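Local coordinates for probable glutathione S-transferase (Bordetella bronchiseptica RB50, PDB 3H1N), which probably transfers glutathione to electrophilic compounds, as a glutathione S-transferase, though its own substrates are not established, at residues R38-A43 with N89-L94. Numbering follows the deposited sequence.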
loop_
_atom_site.group_PDB
_atom_site.type_symbol
_atom_site.label_atom_id
_atom_site.label_comp_id
_atom_site.label_asym_id
_atom_site.label_seq_id
_atom_site.Cartn_x
_atom_site.Cartn_y
_atom_site.Cartn_z
ATOM N N ARG B 38 13.999 4.932 7.917
ATOM C CA ARG B 38 15.094 5.499 8.693
ATOM C C ARG B 38 14.857 5.305 10.194
ATOM O O ARG B 38 15.791 4.976 10.931
ATOM C CB ARG B 38 15.234 6.996 8.356
ATOM C CG ARG B 38 16.555 7.646 8.705
ATOM C CD ARG B 38 16.930 8.757 7.701
ATOM N NE ARG B 38 15.748 9.492 7.291
ATOM C CZ ARG B 38 15.361 9.696 6.032
ATOM N NH1 ARG B 38 14.238 10.357 5.806
ATOM N NH2 ARG B 38 16.107 9.296 5.012
ATOM N N LEU B 39 13.615 5.503 10.650
ATOM C CA LEU B 39 13.290 5.269 12.068
ATOM C C LEU B 39 13.557 3.822 12.497
ATOM O O LEU B 39 14.135 3.576 13.539
ATOM C CB LEU B 39 11.836 5.665 12.385
ATOM C CG LEU B 39 11.550 7.167 12.476
ATOM C CD1 LEU B 39 10.054 7.418 12.419
ATOM C CD2 LEU B 39 12.154 7.780 13.742
ATOM N N ALA B 40 13.138 2.865 11.678
ATOM C CA ALA B 40 13.357 1.458 11.992
ATOM C C ALA B 40 14.835 1.069 12.033
ATOM O O ALA B 40 15.253 0.322 12.921
ATOM C CB ALA B 40 12.595 0.579 10.997
ATOM N N LEU B 41 15.621 1.561 11.070
ATOM C CA LEU B 41 17.049 1.231 10.992
ATOM C C LEU B 41 17.763 1.853 12.173
ATOM O O LEU B 41 18.635 1.227 12.790
ATOM C CB LEU B 41 17.679 1.750 9.695
ATOM C CG LEU B 41 17.184 1.141 8.380
ATOM C CD1 LEU B 41 17.628 2.021 7.194
ATOM C CD2 LEU B 41 17.685 -0.308 8.252
ATOM N N GLU B 42 17.373 3.085 12.491
ATOM C CA GLU B 42 17.979 3.805 13.621
ATOM C C GLU B 42 17.660 3.144 14.971
ATOM O O GLU B 42 18.569 2.864 15.770
ATOM C CB GLU B 42 17.544 5.278 13.606
ATOM C CG GLU B 42 18.124 6.120 12.441
ATOM C CD GLU B 42 19.529 6.678 12.700
ATOM O OE1 GLU B 42 20.142 7.229 11.756
ATOM O OE2 GLU B 42 20.027 6.573 13.829
ATOM N N ALA B 43 16.378 2.904 15.231
ATOM C CA ALA B 43 15.939 2.307 16.498
ATOM C C ALA B 43 16.396 0.850 16.636
ATOM O O ALA B 43 16.772 0.420 17.723
ATOM C CB ALA B 43 14.427 2.426 16.663
ATOM N N ASN B 89 7.170 -2.842 2.148
ATOM C CA ASN B 89 7.965 -4.014 1.732
ATOM C C ASN B 89 9.372 -3.979 2.356
ATOM O O ASN B 89 9.833 -4.982 2.898
ATOM C CB ASN B 89 8.046 -4.051 0.205
ATOM C CG ASN B 89 8.526 -5.396 -0.352
ATOM O OD1 ASN B 89 8.142 -6.470 0.110
ATOM N ND2 ASN B 89 9.360 -5.323 -1.372
ATOM N N ILE B 90 10.037 -2.828 2.298
ATOM C CA ILE B 90 11.333 -2.657 2.964
ATOM C C ILE B 90 11.182 -3.039 4.435
ATOM O O ILE B 90 11.958 -3.841 4.954
ATOM C CB ILE B 90 11.899 -1.224 2.786
ATOM C CG1 ILE B 90 12.185 -0.950 1.292
ATOM C CG2 ILE B 90 13.162 -1.022 3.640
ATOM C CD1 ILE B 90 12.360 0.539 0.968
ATOM N N LEU B 91 10.138 -2.522 5.080
ATOM C CA LEU B 91 9.954 -2.740 6.519
ATOM C C LEU B 91 9.617 -4.194 6.837
ATOM O O LEU B 91 10.121 -4.727 7.819
ATOM C CB LEU B 91 8.898 -1.789 7.090
ATOM C CG LEU B 91 9.285 -0.310 7.200
ATOM C CD1 LEU B 91 8.053 0.578 7.459
ATOM C CD2 LEU B 91 10.345 -0.114 8.283
ATOM N N LEU B 92 8.787 -4.829 6.000
ATOM C CA LEU B 92 8.525 -6.271 6.086
ATOM C C LEU B 92 9.825 -7.118 6.163
ATOM O O LEU B 92 9.915 -8.075 6.949
ATOM C CB LEU B 92 7.675 -6.741 4.890
ATOM C CG LEU B 92 7.225 -8.206 4.894
ATOM C CD1 LEU B 92 6.152 -8.456 5.948
ATOM C CD2 LEU B 92 6.742 -8.646 3.483
ATOM N N PHE B 93 10.806 -6.779 5.329
ATOM C CA PHE B 93 12.096 -7.458 5.350
ATOM C C PHE B 93 12.796 -7.242 6.691
ATOM O O PHE B 93 13.290 -8.194 7.298
ATOM C CB PHE B 93 13.000 -7.016 4.178
ATOM C CG PHE B 93 14.436 -7.416 4.352
ATOM C CD1 PHE B 93 14.813 -8.761 4.259
ATOM C CD2 PHE B 93 15.400 -6.462 4.665
ATOM C CE1 PHE B 93 16.147 -9.148 4.449
ATOM C CE2 PHE B 93 16.753 -6.836 4.872
ATOM C CZ PHE B 93 17.120 -8.176 4.757
ATOM N N LEU B 94 12.825 -5.993 7.152
ATOM C CA LEU B 94 13.497 -5.677 8.419
ATOM C C LEU B 94 12.828 -6.357 9.601
ATOM O O LEU B 94 13.505 -6.781 10.552
ATOM C CB LEU B 94 13.564 -4.163 8.643
ATOM C CG LEU B 94 14.276 -3.393 7.525
ATOM C CD1 LEU B 94 14.275 -1.886 7.787
ATOM C CD2 LEU B 94 15.712 -3.920 7.318
#
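The methyl group of A40 meets the side chain of L91 head-on, with A40 CB 3.6 Å from L91 CD2, while the other delta methyl of L91, CD1, lies farther off. L94 CD1 lies to one side of the same methyl, more loosely, 4.4 Å from A40 CB, and makes its nearer approach to L41, where L94 CD1 and L41 CD2 stand 3.8 Å apart; the two leucine side chains cross there at about a right angle. A40 and L94 direct their CB atoms across the interface, whereas L41 and L91 leave their helices to the flank and bend in through their CD2 methyls. In L91 a chi1 of -71° sets CG beside the backbone N and opposite the carbonyl carbon, and from there the CG–CD2 bond points at the A40 methyl.

The axes of segments 38-43 and 89-94 approach to 10.8 Å and run nearly parallel, 19° apart, with the closest CA atoms, those of A40 and L91, separated by 7.7 Å. Helix 34-43 follows the first strand of the sheet and helix 87-97 its last, so the pair belongs to the thioredoxin-like N-terminal domain of the glutathione S-transferase fold. I46 on L41 and L100 on L94 extend the apolar layer. Y183 and S187 of helix 183-198 touch L91 and join it to the all-helical C-terminal domain. Near the N-terminal end of helix 87-97, N89 hydrogen-bonds to N112 and to the backbone of L109 in the second subunit, which places this helix at the dimer interface as well.

All four touching residues are buried and no hydrogen bond crosses between the segments; with just 134 Å² buried in total, the two helices meet here through a small patch of methyl contacts, consistent with cohesion by dispersion and exclusion of water.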